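Local coordinates for protein sulfotransferase (Alicyclobacillus acidocaldarius subsp. acidocaldarius, PDB 3RNL) that probably transfers sulfonate groups to an acceptor molecule and carries bound magnesium in the crystal, at residues A16-T21 with V120-S125; K40-F45 with D71-L76; S139-L144 with E270-L275; D194-V199 with F212-S217. All blocks are in the same frame, centred on the assembly; numbering follows the deposited sequence. Where two conformers were deposited one is given.

Contact 1. Residues A16-T21 with V120-S125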
loop_
_atom_site.group_PDB
_atom_site.type_symbol
_atom_site.label_atom_id
_atom_site.label_comp_id
_atom_site.label_asym_id
_atom_site.label_seq_id
_atom_site.Cartn_x
_atom_site.Cartn_y
_atom_site.Cartn_z
ATOM N N ALA A 16 -0.073 2.091 1.317
ATOM C CA ALA A 16 -1.044 2.285 0.255
ATOM C C ALA A 16 -0.323 2.420 -1.086
ATOM O O ALA A 16 0.901 2.549 -1.124
ATOM C CB ALA A 16 -1.867 3.559 0.533
ATOM N N ALA A 17 -1.089 2.478 -2.173
ATOM C CA ALA A 17 -0.504 2.565 -3.512
ATOM C C ALA A 17 0.071 3.965 -3.736
ATOM O O ALA A 17 -0.546 4.947 -3.338
ATOM C CB ALA A 17 -1.566 2.251 -4.574
ATOM N N LYS A 18 1.231 4.038 -4.394
ATOM C CA LYS A 18 1.952 5.295 -4.668
ATOM C C LYS A 18 2.426 6.007 -3.392
ATOM O O LYS A 18 2.578 7.236 -3.363
ATOM C CB LYS A 18 1.131 6.247 -5.568
ATOM C CG LYS A 18 0.576 5.598 -6.839
ATOM C CD LYS A 18 1.651 4.828 -7.602
ATOM C CE LYS A 18 2.777 5.724 -8.094
ATOM N NZ LYS A 18 3.833 4.916 -8.815
ATOM N N CYS A 19 2.587 5.221 -2.331
ATOM C CA CYS A 19 3.160 5.668 -1.052
ATOM C C CYS A 19 4.627 5.326 -0.763
ATOM O O CYS A 19 5.075 5.471 0.371
ATOM C CB CYS A 19 2.236 5.331 0.116
ATOM S SG CYS A 19 0.650 6.219 -0.091
ATOM N N GLY A 20 5.328 4.749 -1.731
ATOM C CA GLY A 20 6.749 4.489 -1.565
ATOM C C GLY A 20 7.088 3.121 -0.999
ATOM O O GLY A 20 8.233 2.873 -0.603
ATOM N N THR A 21 6.109 2.220 -0.959
ATOM C CA THR A 21 6.373 0.881 -0.424
ATOM C C THR A 21 7.363 0.105 -1.277
ATOM O O THR A 21 7.993 -0.837 -0.799
ATOM C CB THR A 21 5.098 0.041 -0.248
ATOM O OG1 THR A 21 4.463 -0.134 -1.516
ATOM C CG2 THR A 21 4.138 0.722 0.729
ATOM N N VAL A 120 -3.496 13.948 -1.159
ATOM C CA VAL A 120 -3.500 14.856 -2.303
ATOM C C VAL A 120 -2.315 14.521 -3.233
ATOM O O VAL A 120 -2.474 14.392 -4.451
ATOM C CB VAL A 120 -3.410 16.319 -1.856
ATOM C CG1 VAL A 120 -3.392 17.241 -3.084
ATOM C CG2 VAL A 120 -4.590 16.665 -0.952
ATOM N N ASP A 121 -1.127 14.385 -2.640
ATOM C CA ASP A 121 0.078 14.032 -3.400
ATOM C C ASP A 121 -0.012 12.623 -3.956
ATOM O O ASP A 121 0.481 12.345 -5.050
ATOM C CB ASP A 121 1.326 14.168 -2.524
ATOM C CG ASP A 121 1.594 15.617 -2.141
ATOM O OD1 ASP A 121 1.703 16.457 -3.053
ATOM O OD2 ASP A 121 1.679 15.921 -0.941
ATOM N N ARG A 122 -0.610 11.723 -3.186
ATOM C CA ARG A 122 -0.764 10.331 -3.626
ATOM C C ARG A 122 -1.614 10.270 -4.895
ATOM O O ARG A 122 -1.301 9.530 -5.840
ATOM C CB ARG A 122 -1.440 9.483 -2.538
ATOM C CG ARG A 122 -1.368 7.964 -2.806
ATOM C CD ARG A 122 -2.595 7.229 -2.275
ATOM N NE ARG A 122 -3.752 7.539 -3.118
ATOM C CZ ARG A 122 -3.979 6.973 -4.301
ATOM N NH1 ARG A 122 -3.131 6.053 -4.778
ATOM N NH2 ARG A 122 -5.043 7.332 -5.016
ATOM N N ALA A 123 -2.701 11.037 -4.913
ATOM C CA ALA A 123 -3.575 11.055 -6.089
ATOM C C ALA A 123 -2.790 11.516 -7.312
ATOM O O ALA A 123 -2.889 10.933 -8.393
ATOM C CB ALA A 123 -4.784 11.975 -5.848
ATOM N N PHE A 124 -2.005 12.575 -7.149
ATOM C CA PHE A 124 -1.266 13.105 -8.291
ATOM C C PHE A 124 -0.205 12.106 -8.753
ATOM O O PHE A 124 0.067 11.991 -9.954
ATOM C CB PHE A 124 -0.629 14.451 -7.949
ATOM C CG PHE A 124 -0.198 15.234 -9.157
ATOM C CD1 PHE A 124 -1.128 15.612 -10.115
ATOM C CD2 PHE A 124 1.119 15.612 -9.317
ATOM C CE1 PHE A 124 -0.737 16.342 -11.229
ATOM C CE2 PHE A 124 1.517 16.349 -10.423
ATOM C CZ PHE A 124 0.592 16.704 -11.380
ATOM N N SER A 125 0.394 11.392 -7.802
ATOM C CA SER A 125 1.372 10.365 -8.141
ATOM C C SER A 125 0.752 9.237 -8.975
ATOM O O SER A 125 1.368 8.739 -9.923
ATOM C CB SER A 125 2.008 9.787 -6.874
ATOM O OG SER A 125 2.986 8.831 -7.215
#
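Ala17 and Arg122 join the loop that follows strand 11-13 to helix 119-132, in the P-loop-like architecture of the sulfotransferases. In relatives the first segment corresponds to the loop that receives the 5'-phosphosulfate of the sulfonate donor, while the start of helix 119-132 belongs to the region near its 3'-phosphate; the same roles are likely but unproven here. The tight part of the contact is the buried carbonyl of Ala17. Arg122 sends NH1 to Ala17 O at 3.2 Å, with a nearly straight N-H...O angle of 170°. The oxygen lies in the guanidinium plane, yet the donor stands well above the carbonyl plane instead of on a lone pair. Bends at chi2 and chi3 (72°) fold the arginine chain round this oxygen, bringing CG and CD each to 3.2 Å from Ala17 O. The other terminal nitrogen, NH2, bonds to Tyr161 O, so one guanidinium ties two backbone carbonyls together. With a leucine in place of Arg122, Ala17 O and Tyr161 O would probably each lose a donor, and the turn would lose its hydrogen bond to the helix. Lys18 and Ser125, both partly exposed, form the looser side. Lys18 occupies the positive-phi position of a type II turn from Ala16 to Cys19, and its NZ passes on to His129 ND1; Ser125 has two conformers, so the position of its hydroxyl beside Lys18 is doubtful. On the buried side, Cys19 SG rests against the arginine's aliphatic part, 3.8 Å from Arg122 CG.

Contact 2. Residues K40-F45 with D71-L76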
loop_
_atom_site.group_PDB
_atom_site.type_symbol
_atom_site.label_atom_id
_atom_site.label_comp_id
_atom_site.label_asym_id
_atom_site.label_seq_id
_atom_site.Cartn_x
_atom_site.Cartn_y
_atom_site.Cartn_z
ATOM N N LYS A 40 5.616 -8.924 -6.724
ATOM C CA LYS A 40 4.809 -7.901 -6.070
ATOM C C LYS A 40 3.410 -7.923 -6.682
ATOM O O LYS A 40 3.231 -8.377 -7.824
ATOM C CB LYS A 40 5.406 -6.513 -6.299
ATOM C CG LYS A 40 6.931 -6.462 -6.272
ATOM C CD LYS A 40 7.481 -6.950 -4.935
ATOM C CE LYS A 40 9.008 -6.853 -4.902
ATOM N NZ LYS A 40 9.591 -7.647 -3.792
ATOM N N GLU A 41 2.436 -7.429 -5.922
ATOM C CA GLU A 41 1.063 -7.268 -6.397
ATOM C C GLU A 41 0.353 -8.591 -6.680
ATOM O O GLU A 41 -0.588 -8.629 -7.479
ATOM C CB GLU A 41 1.021 -6.410 -7.674
ATOM C CG GLU A 41 1.713 -5.063 -7.558
ATOM C CD GLU A 41 0.979 -4.144 -6.618
ATOM O OE1 GLU A 41 1.201 -4.251 -5.402
ATOM O OE2 GLU A 41 0.155 -3.329 -7.091
ATOM N N ALA A 42 0.762 -9.665 -6.010
ATOM C CA ALA A 42 0.012 -10.913 -6.124
ATOM C C ALA A 42 -1.465 -10.725 -5.765
ATOM O O ALA A 42 -2.347 -11.310 -6.405
ATOM C CB ALA A 42 0.651 -12.017 -5.242
ATOM N N HIS A 43 -1.719 -9.920 -4.729
ATOM C CA HIS A 43 -3.077 -9.619 -4.248
ATOM C C HIS A 43 -3.910 -10.847 -3.884
ATOM O O HIS A 43 -5.143 -10.801 -3.913
ATOM C CB HIS A 43 -3.843 -8.713 -5.234
ATOM C CG HIS A 43 -3.377 -7.292 -5.195
ATOM N ND1 HIS A 43 -2.401 -6.809 -6.043
ATOM C CD2 HIS A 43 -3.687 -6.271 -4.358
ATOM C CE1 HIS A 43 -2.155 -5.540 -5.752
ATOM N NE2 HIS A 43 -2.931 -5.186 -4.742
ATOM N N PHE A 44 -3.240 -11.926 -3.495
ATOM C CA PHE A 44 -3.944 -13.166 -3.166
ATOM C C PHE A 44 -5.080 -12.967 -2.148
ATOM O O PHE A 44 -6.196 -13.495 -2.316
ATOM C CB PHE A 44 -2.940 -14.216 -2.671
ATOM C CG PHE A 44 -3.576 -15.494 -2.205
ATOM C CD1 PHE A 44 -4.093 -16.400 -3.124
ATOM C CD2 PHE A 44 -3.653 -15.790 -0.857
ATOM C CE1 PHE A 44 -4.688 -17.579 -2.704
ATOM C CE2 PHE A 44 -4.234 -16.968 -0.427
ATOM C CZ PHE A 44 -4.751 -17.868 -1.357
ATOM N N PHE A 45 -4.806 -12.219 -1.084
ATOM C CA PHE A 45 -5.805 -12.051 -0.018
ATOM C C PHE A 45 -6.926 -11.073 -0.366
ATOM O O PHE A 45 -7.878 -10.923 0.399
ATOM C CB PHE A 45 -5.115 -11.678 1.303
ATOM C CG PHE A 45 -4.302 -12.808 1.871
ATOM C CD1 PHE A 45 -4.940 -13.903 2.436
ATOM C CD2 PHE A 45 -2.917 -12.805 1.792
ATOM C CE1 PHE A 45 -4.206 -14.971 2.956
ATOM C CE2 PHE A 45 -2.180 -13.873 2.288
ATOM C CZ PHE A 45 -2.831 -14.956 2.869
ATOM N N ASP A 71 -1.930 -22.772 -3.951
ATOM C CA ASP A 71 -0.679 -23.494 -4.155
ATOM C C ASP A 71 0.363 -22.595 -4.826
ATOM O O ASP A 71 1.533 -22.588 -4.433
ATOM C CB ASP A 71 -0.894 -24.753 -5.001
ATOM C CG ASP A 71 -1.712 -25.817 -4.276
ATOM O OD1 ASP A 71 -1.769 -25.786 -3.028
ATOM O OD2 ASP A 71 -2.292 -26.693 -4.957
ATOM N N ALA A 72 -0.069 -21.839 -5.834
ATOM C CA ALA A 72 0.827 -20.920 -6.534
ATOM C C ALA A 72 1.284 -19.833 -5.569
ATOM O O ALA A 72 2.443 -19.402 -5.585
ATOM C CB ALA A 72 0.135 -20.306 -7.732
ATOM N N TYR A 73 0.376 -19.389 -4.712
ATOM C CA TYR A 73 0.766 -18.368 -3.742
ATOM C C TYR A 73 1.849 -18.900 -2.805
ATOM O O TYR A 73 2.856 -18.228 -2.548
ATOM C CB TYR A 73 -0.450 -17.864 -2.945
ATOM C CG TYR A 73 -0.084 -16.770 -1.976
ATOM C CD1 TYR A 73 0.217 -15.492 -2.426
ATOM C CD2 TYR A 73 -0.015 -17.023 -0.613
ATOM C CE1 TYR A 73 0.578 -14.484 -1.530
ATOM C CE2 TYR A 73 0.335 -16.027 0.280
ATOM C CZ TYR A 73 0.628 -14.766 -0.184
ATOM O OH TYR A 73 0.987 -13.779 0.711
HETATM N N MSE A 74 1.655 -20.112 -2.293
HETATM C CA MSE A 74 2.634 -20.672 -1.365
HETATM C C MSE A 74 4.000 -20.851 -2.033
HETATM O O MSE A 74 5.033 -20.721 -1.373
HETATM C CB MSE A 74 2.129 -21.984 -0.758
HETATM C CG MSE A 74 0.877 -21.791 0.109
HETATM SE SE MSE A 74 1.171 -20.462 1.528
HETATM C CE MSE A 74 2.781 -21.249 2.221
ATOM N N ARG A 75 4.010 -21.126 -3.338
ATOM C CA ARG A 75 5.275 -21.300 -4.060
ATOM C C ARG A 75 6.099 -20.011 -4.161
ATOM O O ARG A 75 7.290 -20.064 -4.463
ATOM C CB ARG A 75 5.070 -21.933 -5.447
ATOM C CG ARG A 75 4.704 -23.422 -5.393
ATOM C CD ARG A 75 4.765 -24.093 -6.778
ATOM N NE ARG A 75 3.952 -23.398 -7.775
ATOM C CZ ARG A 75 2.691 -23.704 -8.081
ATOM N NH1 ARG A 75 2.073 -24.707 -7.464
ATOM N NH2 ARG A 75 2.046 -23.004 -9.012
ATOM N N LEU A 76 5.483 -18.862 -3.899
ATOM C CA LEU A 76 6.236 -17.602 -3.889
ATOM C C LEU A 76 7.342 -17.638 -2.847
ATOM O O LEU A 76 8.311 -16.880 -2.923
ATOM C CB LEU A 76 5.320 -16.429 -3.557
ATOM C CG LEU A 76 4.297 -16.091 -4.631
ATOM C CD1 LEU A 76 3.533 -14.823 -4.221
ATOM C CD2 LEU A 76 4.985 -15.911 -5.995
#
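An aromatic cluster of Phe44, Phe45 and Tyr73 fastens the loop after strand 34-35 to helix 70-75. The loop carries the sequence Lys-Glu-Ala-His-Phe-Phe, which resembles a motif found in heparan sulfate sulfotransferases and their relatives. Phe44 and Tyr73 form an offset stack: the ring centroids are 4.6 Å apart and the planes differ by only 13°. The displacement brings Phe44 CB within 3.4 Å of Tyr73 CD1, and it sets Tyr73 CB over the face of the Phe44 ring as a CH-pi contact, 4.1 Å from the centroid. Both residues hold CG anti to the backbone N (Tyr73 chi1 -178°), which sends each ring out across the gap between loop and helix. Phe45 meets the tyrosine differently. Tyr73 OH comes in at the edge of the Phe45 ring, near its plane, 3.5 Å from Phe45 CE2, while the two rings are steeply inclined to each other. Ala42 completes the loop's share: its CB sits at the edge of the Tyr73 ring and 4.1 Å from Leu76 CD1. Phe45 in turn packs on helix 99-106 through Met103 and Ala106. The tyrosine hydroxyl is hydrogen-bonded to Glu88 OE2 on strand 85-89. Were the tyrosine ring cut back to an alanine, Phe44 would probably be left without a stacking partner on one face, with a gap beside Phe45 CE2 and Glu88 without that bond. No hydrogen bond joins the two segments, so the two are held by apolar and pi contact, with the tyrosine's polar end satisfied by the central sheet.

Contact 3. Residues S139-L144 with E270-L275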
loop_
_atom_site.group_PDB
_atom_site.type_symbol
_atom_site.label_atom_id
_atom_site.label_comp_id
_atom_site.label_asym_id
_atom_site.label_seq_id
_atom_site.Cartn_x
_atom_site.Cartn_y
_atom_site.Cartn_z
ATOM N N SER A 139 -6.030 15.520 -18.860
ATOM C CA SER A 139 -5.473 16.312 -17.774
ATOM C C SER A 139 -5.874 15.691 -16.436
ATOM O O SER A 139 -6.813 14.899 -16.359
ATOM C CB SER A 139 -6.008 17.739 -17.829
ATOM O OG SER A 139 -7.400 17.762 -17.532
ATOM N N PHE A 140 -5.132 16.019 -15.386
ATOM C CA PHE A 140 -5.461 15.516 -14.055
ATOM C C PHE A 140 -6.862 15.988 -13.678
ATOM O O PHE A 140 -7.642 15.247 -13.078
ATOM C CB PHE A 140 -4.421 16.023 -13.052
ATOM C CG PHE A 140 -4.661 15.581 -11.626
ATOM C CD1 PHE A 140 -4.820 14.241 -11.313
ATOM C CD2 PHE A 140 -4.704 16.519 -10.605
ATOM C CE1 PHE A 140 -5.027 13.834 -9.978
ATOM C CE2 PHE A 140 -4.913 16.121 -9.282
ATOM C CZ PHE A 140 -5.058 14.781 -8.974
ATOM N N ARG A 141 -7.193 17.226 -14.043
ATOM C CA ARG A 141 -8.506 17.767 -13.701
ATOM C C ARG A 141 -9.630 16.903 -14.284
ATOM O O ARG A 141 -10.601 16.570 -13.588
ATOM C CB ARG A 141 -8.644 19.212 -14.196
ATOM C CG ARG A 141 -9.868 19.906 -13.649
ATOM C CD ARG A 141 -10.032 21.295 -14.258
ATOM N NE ARG A 141 -8.953 22.245 -13.952
ATOM C CZ ARG A 141 -8.815 22.879 -12.790
ATOM N NH1 ARG A 141 -9.657 22.631 -11.793
ATOM N NH2 ARG A 141 -7.829 23.757 -12.615
ATOM N N GLU A 142 -9.491 16.554 -15.559
ATOM C CA GLU A 142 -10.456 15.696 -16.247
ATOM C C GLU A 142 -10.443 14.274 -15.707
ATOM O O GLU A 142 -11.486 13.632 -15.593
ATOM C CB GLU A 142 -10.156 15.652 -17.748
ATOM C CG GLU A 142 -10.353 16.972 -18.474
ATOM C CD GLU A 142 -9.886 16.902 -19.920
ATOM O OE1 GLU A 142 -8.656 16.855 -20.155
ATOM O OE2 GLU A 142 -10.752 16.877 -20.818
ATOM N N SER A 143 -9.251 13.782 -15.392
ATOM C CA SER A 143 -9.088 12.412 -14.882
ATOM C C SER A 143 -9.785 12.268 -13.520
ATOM O O SER A 143 -10.448 11.264 -13.249
ATOM C CB SER A 143 -7.595 12.050 -14.800
ATOM O OG SER A 143 -7.385 10.634 -14.743
ATOM N N LEU A 144 -9.655 13.288 -12.674
ATOM C CA LEU A 144 -10.329 13.296 -11.379
ATOM C C LEU A 144 -11.837 13.203 -11.553
ATOM O O LEU A 144 -12.524 12.499 -10.805
ATOM C CB LEU A 144 -10.019 14.591 -10.620
ATOM C CG LEU A 144 -8.719 14.652 -9.827
ATOM C CD1 LEU A 144 -8.445 16.102 -9.422
ATOM C CD2 LEU A 144 -8.795 13.740 -8.588
ATOM N N GLU A 270 3.321 19.768 -11.760
ATOM C CA GLU A 270 2.726 20.426 -10.601
ATOM C C GLU A 270 1.208 20.479 -10.709
ATOM O O GLU A 270 0.660 20.917 -11.721
ATOM C CB GLU A 270 3.269 21.848 -10.462
ATOM C CG GLU A 270 4.586 21.951 -9.713
ATOM C CD GLU A 270 4.406 21.843 -8.214
ATOM O OE1 GLU A 270 3.346 21.345 -7.775
ATOM O OE2 GLU A 270 5.320 22.264 -7.473
HETATM N N MSE A 271 0.530 20.050 -9.653
HETATM C CA MSE A 271 -0.920 20.059 -9.646
HETATM C C MSE A 271 -1.447 21.503 -9.667
HETATM O O MSE A 271 -0.830 22.407 -9.102
HETATM C CB MSE A 271 -1.412 19.331 -8.403
HETATM C CG MSE A 271 -2.882 19.418 -8.182
HETATM SE SE MSE A 271 -3.283 18.639 -6.452
HETATM C CE MSE A 271 -2.271 16.999 -6.609
ATOM N N GLU A 272 -2.573 21.727 -10.342
ATOM C CA GLU A 272 -3.205 23.048 -10.328
ATOM C C GLU A 272 -3.474 23.485 -8.888
ATOM O O GLU A 272 -3.955 22.710 -8.091
ATOM C CB GLU A 272 -4.530 23.008 -11.089
ATOM C CG GLU A 272 -4.375 22.725 -12.573
ATOM C CD GLU A 272 -3.942 23.949 -13.352
ATOM O OE1 GLU A 272 -3.696 25.002 -12.723
ATOM O OE2 GLU A 272 -3.851 23.865 -14.598
ATOM N N PRO A 273 -3.169 24.744 -8.560
ATOM C CA PRO A 273 -3.345 25.224 -7.182
ATOM C C PRO A 273 -4.780 25.088 -6.655
ATOM O O PRO A 273 -4.961 24.702 -5.498
ATOM C CB PRO A 273 -2.942 26.696 -7.278
ATOM C CG PRO A 273 -1.951 26.725 -8.402
ATOM C CD PRO A 273 -2.433 25.710 -9.399
ATOM N N ASP A 274 -5.785 25.394 -7.474
ATOM C CA ASP A 274 -7.157 25.264 -6.997
ATOM C C ASP A 274 -7.460 23.807 -6.664
ATOM O O ASP A 274 -8.186 23.525 -5.711
ATOM C CB ASP A 274 -8.179 25.833 -8.005
ATOM C CG ASP A 274 -8.300 24.985 -9.270
ATOM O OD1 ASP A 274 -7.317 24.919 -10.033
ATOM O OD2 ASP A 274 -9.385 24.402 -9.514
ATOM N N LEU A 275 -6.907 22.878 -7.439
ATOM C CA LEU A 275 -7.138 21.456 -7.149
ATOM C C LEU A 275 -6.451 21.037 -5.859
ATOM O O LEU A 275 -6.993 20.253 -5.094
ATOM C CB LEU A 275 -6.676 20.557 -8.304
ATOM C CG LEU A 275 -7.522 20.651 -9.572
ATOM C CD1 LEU A 275 -6.885 19.841 -10.700
ATOM C CD2 LEU A 275 -8.937 20.159 -9.283
#
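Arg141 and Asp274 carry the polar half of this contact, an end-on salt bridge between helix 140-145 and the first turn of helix 273-294. NH1 donates to Asp274 OD2 and NH2 to Asp274 OD1, each at 2.9 Å, and each oxygen uses its syn lone pair. The guanidinium and carboxylate planes are 19° apart, nearly coplanar, and the two bonds together fix the rotation of both groups. Asp274 CG lies between the backbone N and the carbonyl carbon (chi1 70°), turning the carboxylate toward the arginine. Its place near a helix N-terminus probably also favours its negative charge. Glu272 OE1 is 4.3 Å from Arg141 NH2, too far for a salt bridge, and may add some attraction. Helix 140-145 starts with a capping box: Ser139 OG accepts from Glu142 N at 3.1 Å, while the return bonds from Ser139 to Glu142 OE1 are less certain, that side chain having two conformers. Beneath the salt bridge, Leu275 lies over one face of the guanidinium and meets Leu144 tip to tip, CD2 to CD1. Selenomethionine Met271 makes an oblique Met-aromatic contact, SE 5.4 Å from the Phe140 ring centroid, and its CE packs on Phe140 CE2. Phe140 also sets its ring edge-to-face with Phe124 on helix 119-132 and touches Leu279, while Met271 packs on Val120, so both segments share that helix as a neighbour.

Contact 4. Residues D194-V199 with F212-S217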
loop_
_atom_site.group_PDB
_atom_site.type_symbol
_atom_site.label_atom_id
_atom_site.label_comp_id
_atom_site.label_asym_id
_atom_site.label_seq_id
_atom_site.Cartn_x
_atom_site.Cartn_y
_atom_site.Cartn_z
ATOM N N ASP A 194 14.481 10.191 6.290
ATOM C CA ASP A 194 15.470 9.328 6.927
ATOM C C ASP A 194 15.137 7.858 6.699
ATOM O O ASP A 194 14.669 7.189 7.617
ATOM C CB ASP A 194 15.495 9.618 8.425
ATOM C CG ASP A 194 16.725 9.070 9.109
ATOM O OD1 ASP A 194 17.373 8.144 8.564
ATOM O OD2 ASP A 194 17.038 9.572 10.209
ATOM N N PRO A 195 15.355 7.358 5.471
ATOM C CA PRO A 195 14.978 5.970 5.179
ATOM C C PRO A 195 15.707 4.957 6.055
ATOM O O PRO A 195 15.123 3.926 6.391
ATOM C CB PRO A 195 15.381 5.795 3.703
ATOM C CG PRO A 195 16.297 6.960 3.397
ATOM C CD PRO A 195 15.811 8.072 4.265
ATOM N N VAL A 196 16.962 5.228 6.414
ATOM C CA VAL A 196 17.684 4.272 7.250
ATOM C C VAL A 196 16.997 4.120 8.606
ATOM O O VAL A 196 16.829 3.007 9.101
ATOM C CB VAL A 196 19.169 4.656 7.445
ATOM C CG1 VAL A 196 19.808 3.761 8.490
ATOM C CG2 VAL A 196 19.916 4.555 6.116
ATOM N N GLN A 197 16.584 5.237 9.198
ATOM C CA GLN A 197 15.933 5.176 10.506
ATOM C C GLN A 197 14.613 4.424 10.408
ATOM O O GLN A 197 14.280 3.595 11.264
ATOM C CB GLN A 197 15.678 6.578 11.060
ATOM C CG GLN A 197 15.063 6.560 12.453
ATOM C CD GLN A 197 16.000 5.939 13.469
ATOM O OE1 GLN A 197 17.117 6.411 13.658
ATOM N NE2 GLN A 197 15.562 4.858 14.103
ATOM N N VAL A 198 13.841 4.729 9.370
ATOM C CA VAL A 198 12.551 4.068 9.204
ATOM C C VAL A 198 12.733 2.571 8.966
ATOM O O VAL A 198 12.029 1.751 9.547
ATOM C CB VAL A 198 11.717 4.700 8.071
ATOM C CG1 VAL A 198 10.455 3.863 7.802
ATOM C CG2 VAL A 198 11.348 6.131 8.431
ATOM N N VAL A 199 13.689 2.199 8.122
ATOM C CA VAL A 199 13.967 0.782 7.920
ATOM C C VAL A 199 14.376 0.088 9.225
ATOM O O VAL A 199 13.923 -1.015 9.520
ATOM C CB VAL A 199 15.054 0.585 6.850
ATOM C CG1 VAL A 199 15.574 -0.846 6.868
ATOM C CG2 VAL A 199 14.476 0.961 5.474
ATOM N N PHE A 212 21.747 -2.863 11.054
ATOM C CA PHE A 212 21.644 -3.090 9.631
ATOM C C PHE A 212 21.635 -1.711 9.024
ATOM O O PHE A 212 20.948 -0.826 9.534
ATOM C CB PHE A 212 20.325 -3.826 9.354
ATOM C CG PHE A 212 19.908 -3.834 7.904
ATOM C CD1 PHE A 212 20.702 -4.436 6.947
ATOM C CD2 PHE A 212 18.691 -3.279 7.515
ATOM C CE1 PHE A 212 20.312 -4.453 5.612
ATOM C CE2 PHE A 212 18.293 -3.294 6.188
ATOM C CZ PHE A 212 19.111 -3.880 5.231
ATOM N N VAL A 213 22.356 -1.515 7.930
ATOM C CA VAL A 213 22.190 -0.313 7.126
ATOM C C VAL A 213 21.807 -0.687 5.710
ATOM O O VAL A 213 22.623 -1.283 5.006
ATOM C CB VAL A 213 23.466 0.541 7.104
ATOM C CG1 VAL A 213 23.235 1.798 6.282
ATOM C CG2 VAL A 213 23.876 0.898 8.519
ATOM N N PRO A 214 20.598 -0.323 5.267
ATOM C CA PRO A 214 20.297 -0.654 3.875
ATOM C C PRO A 214 21.131 0.198 2.930
ATOM O O PRO A 214 21.566 1.297 3.292
ATOM C CB PRO A 214 18.815 -0.291 3.746
ATOM C CG PRO A 214 18.615 0.787 4.755
ATOM C CD PRO A 214 19.489 0.396 5.920
ATOM N N ASP A 215 21.325 -0.299 1.714
ATOM C CA ASP A 215 21.995 0.473 0.680
ATOM C C ASP A 215 20.897 1.229 -0.062
ATOM O O ASP A 215 20.048 0.636 -0.726
ATOM C CB ASP A 215 22.729 -0.473 -0.263
ATOM C CG ASP A 215 23.245 0.219 -1.510
ATOM O OD1 ASP A 215 23.135 1.460 -1.614
ATOM O OD2 ASP A 215 23.775 -0.496 -2.386
ATOM N N THR A 216 20.898 2.547 0.100
ATOM C CA THR A 216 19.834 3.394 -0.434
ATOM C C THR A 216 20.200 4.021 -1.778
ATOM O O THR A 216 19.445 4.837 -2.316
ATOM C CB THR A 216 19.415 4.481 0.570
ATOM O OG1 THR A 216 20.543 5.307 0.886
ATOM C CG2 THR A 216 18.880 3.837 1.847
ATOM N N SER A 217 21.370 3.662 -2.303
ATOM C CA SER A 217 21.819 4.222 -3.584
ATOM C C SER A 217 20.764 4.083 -4.686
ATOM O O SER A 217 20.301 2.985 -4.997
ATOM C CB SER A 217 23.151 3.614 -4.041
ATOM O OG SER A 217 22.988 2.270 -4.459
#
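Not one hydrogen bond crosses between Val196 and Val199 on helix 195-206 and the facing residues Phe212 to Thr216; three valines, two prolines, a phenylalanine and a threonine methyl do the joining. Val199 points CG1 at the edge of the Phe212 ring, 3.7 Å from CE2 and near the ring plane. That methyl is anti to the backbone N (chi1 167°), where it also meets Pro214 CG at 4.0 Å. One turn earlier, Val196 CG2 lies 4.2 Å from Pro214 CD and 4.3 Å from Val213 CG1. Pro195 adds a lighter touch, its CG 4.3 Å from Thr216 CG2. Some polar groups are bonded within their own segment: Asp194 caps the helix by accepting Gln197 N on OD1, and Asp215 OD1 appears to close an Asx turn with Ser217 N, less certainly because Ser217 is poorly ordered. Tyr27 of helix 21-29 packs on Val199, Pro214 and Thr216. The Phe212 ring meets that of His31, one of the residues of the magnesium site, and its side chain lies about 7 Å from the metal. Between the two segments the contact is thus apolar; a directional bond from the same helix comes from Arg200 NE to Phe212 O, helping to hold the returning chain beside the metal site.

Four contacts surround one parallel five-stranded sheet in the order 34-35, 85-89, 11-13, 111-116, 183-187. Contact 1 lies nearest the middle, about 9 Å from the chain's centre, and joins the loop leaving the central strand to helix 119-132. Contact 2 falls within the chain span that contact 1 closes, yet their centres are about 23 Å apart. Contacts 1 and 3 touch through Phe124 and Met271, giving one continuous packed region. Contact 4 lies, along the chain, between the halves of contact 3, although their centres are 33 Å apart. Contacts 2 and 3 stand on opposite sides of the centre. Together the four pin separate loops and helices around the sheet of the alpha-beta-alpha fold.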